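Local coordinates for Serine/threonine-protein kinase-like protein ACR4 (Arabidopsis thaliana, PDB 7A0J) that is a receptor kinase, represented here by its extracellular beta-propeller domain, that with the peptide CLE40 controls formative cell division in root meristems, at residues F134-Q139 and S159-G164. Numbering follows the deposited sequence.
Sequences FVFDKQ and SVFCWG
Strand 134-136 and strand 160-163 run roughly antiparallel, at 151°, but their axes come no closer than 11.2 Å, so Phe-134, Phe-136, Phe-161 and Trp-163 bridge the gap with side chains alone. Phe-136 sits in the middle. The CE2-CZ edge of Phe-161 points at the face of Phe-136, Phe-161 CE2 lying over the ring centre, in a T-shaped pair with planes at 79° and Phe-136 CE1 only 3.4 Å from Phe-161 CZ. With its CG anti to the backbone N (chi1 168°), Phe-161 reaches toward the other strand and presents that edge. Phe-136 in turn offers its own edge to the indole: Phe-136 CZ rests over one face of it, 3.6 Å from Trp-163 CD2, in a second edge-to-face pair. One ring further along, the pyrrole edge of Trp-163 meets a face of Phe-134, Trp-163 NE1 standing 3.7 Å from Phe-134 CE2 and Trp-163 CD1 lying over the rim. At the other end Lys-138 curls back so that its ammonium covers a face of Phe-161, a cation-pi contact with NZ 4.5 Å from the ring centroid; Asp-137 OD1 lies 3.8 Å from the same NZ, a long salt bridge. Were Phe-136 replaced by an alanine, the edge of Phe-161 and the face of Trp-163 would probably lose the ring they share, and a gap would open between them. Val-123 of strand 120-127 also touches both Phe-136 and Trp-163, while Cys-162, facing away, is disulfide-bonded to Cys-151 of the neighbouring strand. The two segments lie on the outermost strands of successive four-stranded antiparallel sheets, in repeats 3 and 4, and this aromatic cluster packs one blade against the next near the rim of the beta-propeller.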
ATOM      1  N   PHE A 134      -5.429 -18.430   2.188  1.00 64.98           N
ATOM      2  CA  PHE A 134      -4.039 -18.957   2.242  1.00 65.03           C
ATOM      3  C   PHE A 134      -3.657 -19.258   3.696  1.00 64.51           C
ATOM      4  O   PHE A 134      -3.952 -18.431   4.581  1.00 62.47           O
ATOM      5  CB  PHE A 134      -3.049 -17.963   1.629  1.00 62.85           C
ATOM      6  CG  PHE A 134      -3.301 -17.620   0.182  1.00 63.41           C
ATOM      7  CD1 PHE A 134      -2.888 -18.470  -0.833  1.00 66.09           C
ATOM      8  CD2 PHE A 134      -3.939 -16.439  -0.167  1.00 61.55           C
ATOM      9  CE1 PHE A 134      -3.114 -18.149  -2.163  1.00 67.19           C
ATOM     10  CE2 PHE A 134      -4.166 -16.120  -1.498  1.00 62.59           C
ATOM     11  CZ  PHE A 134      -3.753 -16.976  -2.493  1.00 65.42           C
ATOM     12  N   VAL A 135      -3.020 -20.412   3.919  1.00 66.67           N
ATOM     13  CA  VAL A 135      -2.418 -20.831   5.221  1.00 67.02           C
ATOM     14  C   VAL A 135      -0.941 -21.157   4.968  1.00 67.79           C
ATOM     15  O   VAL A 135      -0.656 -22.272   4.493  1.00 70.71           O
ATOM     16  CB  VAL A 135      -3.171 -22.027   5.839  1.00 69.83           C
ATOM     17  CG1 VAL A 135      -2.584 -22.432   7.184  1.00 70.67           C
ATOM     18  CG2 VAL A 135      -4.660 -21.748   5.973  1.00 69.46           C
ATOM     19  N   PHE A 136      -0.047 -20.204   5.255  1.00 65.43           N
ATOM     20  CA  PHE A 136       1.420 -20.315   5.033  1.00 66.09           C
ATOM     21  C   PHE A 136       2.079 -20.930   6.274  1.00 67.99           C
ATOM     22  O   PHE A 136       1.424 -20.994   7.335  1.00 67.89           O
ATOM     23  CB  PHE A 136       2.012 -18.946   4.688  1.00 63.01           C
ATOM     24  CG  PHE A 136       1.397 -18.284   3.479  1.00 61.40           C
ATOM     25  CD1 PHE A 136       1.462 -18.884   2.229  1.00 63.22           C
ATOM     26  CD2 PHE A 136       0.756 -17.058   3.588  1.00 58.60           C
ATOM     27  CE1 PHE A 136       0.895 -18.275   1.120  1.00 62.34           C
ATOM     28  CE2 PHE A 136       0.197 -16.447   2.475  1.00 57.52           C
ATOM     29  CZ  PHE A 136       0.268 -17.056   1.243  1.00 59.51           C
ATOM     30  N   ASP A 137       3.341 -21.353   6.135  1.00 69.90           N
ATOM     31  CA  ASP A 137       4.112 -22.102   7.164  1.00 72.81           C
ATOM     32  C   ASP A 137       5.048 -21.154   7.930  1.00 71.69           C
ATOM     33  O   ASP A 137       5.879 -21.662   8.711  1.00 74.20           O
ATOM     34  CB  ASP A 137       4.888 -23.262   6.528  1.00 76.50           C
ATOM     35  CG  ASP A 137       5.815 -22.861   5.391  1.00 76.19           C
ATOM     36  OD1 ASP A 137       6.083 -21.652   5.247  1.00 73.17           O
ATOM     37  OD2 ASP A 137       6.255 -23.762   4.651  1.00 79.36           O
ATOM     38  N   LYS A 138       4.915 -19.837   7.723  1.00 68.38           N
ATOM     39  CA  LYS A 138       5.736 -18.787   8.387  1.00 67.41           C
ATOM     40  C   LYS A 138       4.826 -17.682   8.936  1.00 64.50           C
ATOM     41  O   LYS A 138       3.720 -17.492   8.391  1.00 62.86           O
ATOM     42  CB  LYS A 138       6.729 -18.163   7.400  1.00 66.80           C
ATOM     43  CG  LYS A 138       7.871 -19.063   6.948  1.00 70.23           C
ATOM     44  CD  LYS A 138       8.953 -18.330   6.176  1.00 69.91           C
ATOM     45  CE  LYS A 138       8.443 -17.604   4.948  1.00 67.43           C
ATOM     46  NZ  LYS A 138       7.748 -18.518   4.010  1.00 68.75           N
ATOM     47  N   GLN A 139       5.298 -16.973   9.965  1.00 64.25           N
ATOM     48  CA  GLN A 139       4.687 -15.718  10.475  1.00 61.91           C
ATOM     49  C   GLN A 139       5.040 -14.585   9.503  1.00 59.25           C
ATOM     50  O   GLN A 139       6.239 -14.426   9.198  1.00 59.88           O
ATOM     51  CB  GLN A 139       5.185 -15.426  11.893  1.00 63.72           C
ATOM     52  CG  GLN A 139       4.719 -16.444  12.925  1.00 66.45           C
ATOM     53  CD  GLN A 139       3.224 -16.418  13.131  1.00 65.33           C
ATOM     54  OE1 GLN A 139       2.611 -15.359  13.248  1.00 63.50           O
ATOM     55  NE2 GLN A 139       2.623 -17.595  13.179  1.00 66.98           N
ATOM     56  N   SER A 159      12.820 -12.049   5.595  1.00 62.21           N
ATOM     57  CA  SER A 159      12.880 -12.434   4.159  1.00 61.85           C
ATOM     58  C   SER A 159      11.558 -12.069   3.474  1.00 58.85           C
ATOM     59  O   SER A 159      10.516 -12.080   4.159  1.00 57.58           O
ATOM     60  CB  SER A 159      13.202 -13.900   3.998  1.00 64.74           C
ATOM     61  OG  SER A 159      12.304 -14.705   4.745  1.00 65.03           O
ATOM     62  N   VAL A 160      11.608 -11.748   2.178  1.00 57.98           N
ATOM     63  CA  VAL A 160      10.417 -11.362   1.362  1.00 55.77           C
ATOM     64  C   VAL A 160       9.795 -12.631   0.767  1.00 57.26           C
ATOM     65  O   VAL A 160      10.549 -13.491   0.271  1.00 59.70           O
ATOM     66  CB  VAL A 160      10.760 -10.323   0.274  1.00 54.65           C
ATOM     67  CG1 VAL A 160      11.629 -10.898  -0.837  1.00 56.81           C
ATOM     68  CG2 VAL A 160       9.502  -9.696  -0.308  1.00 52.51           C
ATOM     69  N   PHE A 161       8.465 -12.728   0.830  1.00 56.27           N
ATOM     70  CA  PHE A 161       7.651 -13.861   0.321  1.00 57.88           C
ATOM     71  C   PHE A 161       6.458 -13.297  -0.457  1.00 56.35           C
ATOM     72  O   PHE A 161       5.744 -12.435   0.091  1.00 54.15           O
ATOM     73  CB  PHE A 161       7.203 -14.752   1.483  1.00 59.05           C
ATOM     74  CG  PHE A 161       6.149 -15.768   1.128  1.00 60.48           C
ATOM     75  CD1 PHE A 161       6.463 -16.876   0.355  1.00 63.70           C
ATOM     76  CD2 PHE A 161       4.845 -15.622   1.573  1.00 59.21           C
ATOM     77  CE1 PHE A 161       5.491 -17.813   0.030  1.00 65.36           C
ATOM     78  CE2 PHE A 161       3.876 -16.558   1.250  1.00 60.84           C
ATOM     79  CZ  PHE A 161       4.200 -17.650   0.476  1.00 63.91           C
ATOM     80  N   CYS A 162       6.265 -13.764  -1.695  1.00 57.93           N
ATOM     81  CA  CYS A 162       5.193 -13.315  -2.624  1.00 57.41           C
ATOM     82  C   CYS A 162       4.432 -14.532  -3.163  1.00 60.06           C
ATOM     83  O   CYS A 162       5.043 -15.615  -3.260  1.00 62.60           O
ATOM     84  CB  CYS A 162       5.772 -12.485  -3.764  1.00 57.34           C
ATOM     85  SG  CYS A 162       6.800 -11.101  -3.198  1.00 55.21           S
ATOM     86  N   TRP A 163       3.148 -14.350  -3.493  1.00 59.86           N
ATOM     87  CA  TRP A 163       2.215 -15.421  -3.938  1.00 62.67           C
ATOM     88  C   TRP A 163       1.191 -14.851  -4.929  1.00 63.12           C
ATOM     89  O   TRP A 163       1.280 -13.648  -5.247  1.00 61.31           O
ATOM     90  CB  TRP A 163       1.521 -16.051  -2.724  1.00 62.50           C
ATOM     91  CG  TRP A 163       0.614 -15.106  -1.997  1.00 59.87           C
ATOM     92  CD1 TRP A 163      -0.716 -14.902  -2.227  1.00 60.05           C
ATOM     93  CD2 TRP A 163       0.976 -14.219  -0.922  1.00 57.14           C
ATOM     94  NE1 TRP A 163      -1.207 -13.956  -1.369  1.00 57.62           N
ATOM     95  CE2 TRP A 163      -0.194 -13.520  -0.555  1.00 55.79           C
ATOM     96  CE3 TRP A 163       2.166 -13.949  -0.235  1.00 56.27           C
ATOM     97  CZ2 TRP A 163      -0.202 -12.569   0.466  1.00 53.62           C
ATOM     98  CZ3 TRP A 163       2.155 -13.012   0.775  1.00 54.12           C
ATOM     99  CH2 TRP A 163       0.985 -12.331   1.118  1.00 52.84           C
ATOM    100  N   GLY A 164       0.257 -15.693  -5.385  1.00 65.95           N
ATOM    101  CA  GLY A 164      -0.873 -15.314  -6.258  1.00 67.16           C
ATOM    102  C   GLY A 164      -0.727 -15.901  -7.651  1.00 71.12           C
ATOM    103  O   GLY A 164      -0.495 -15.102  -8.578  1.00 71.29           O
TER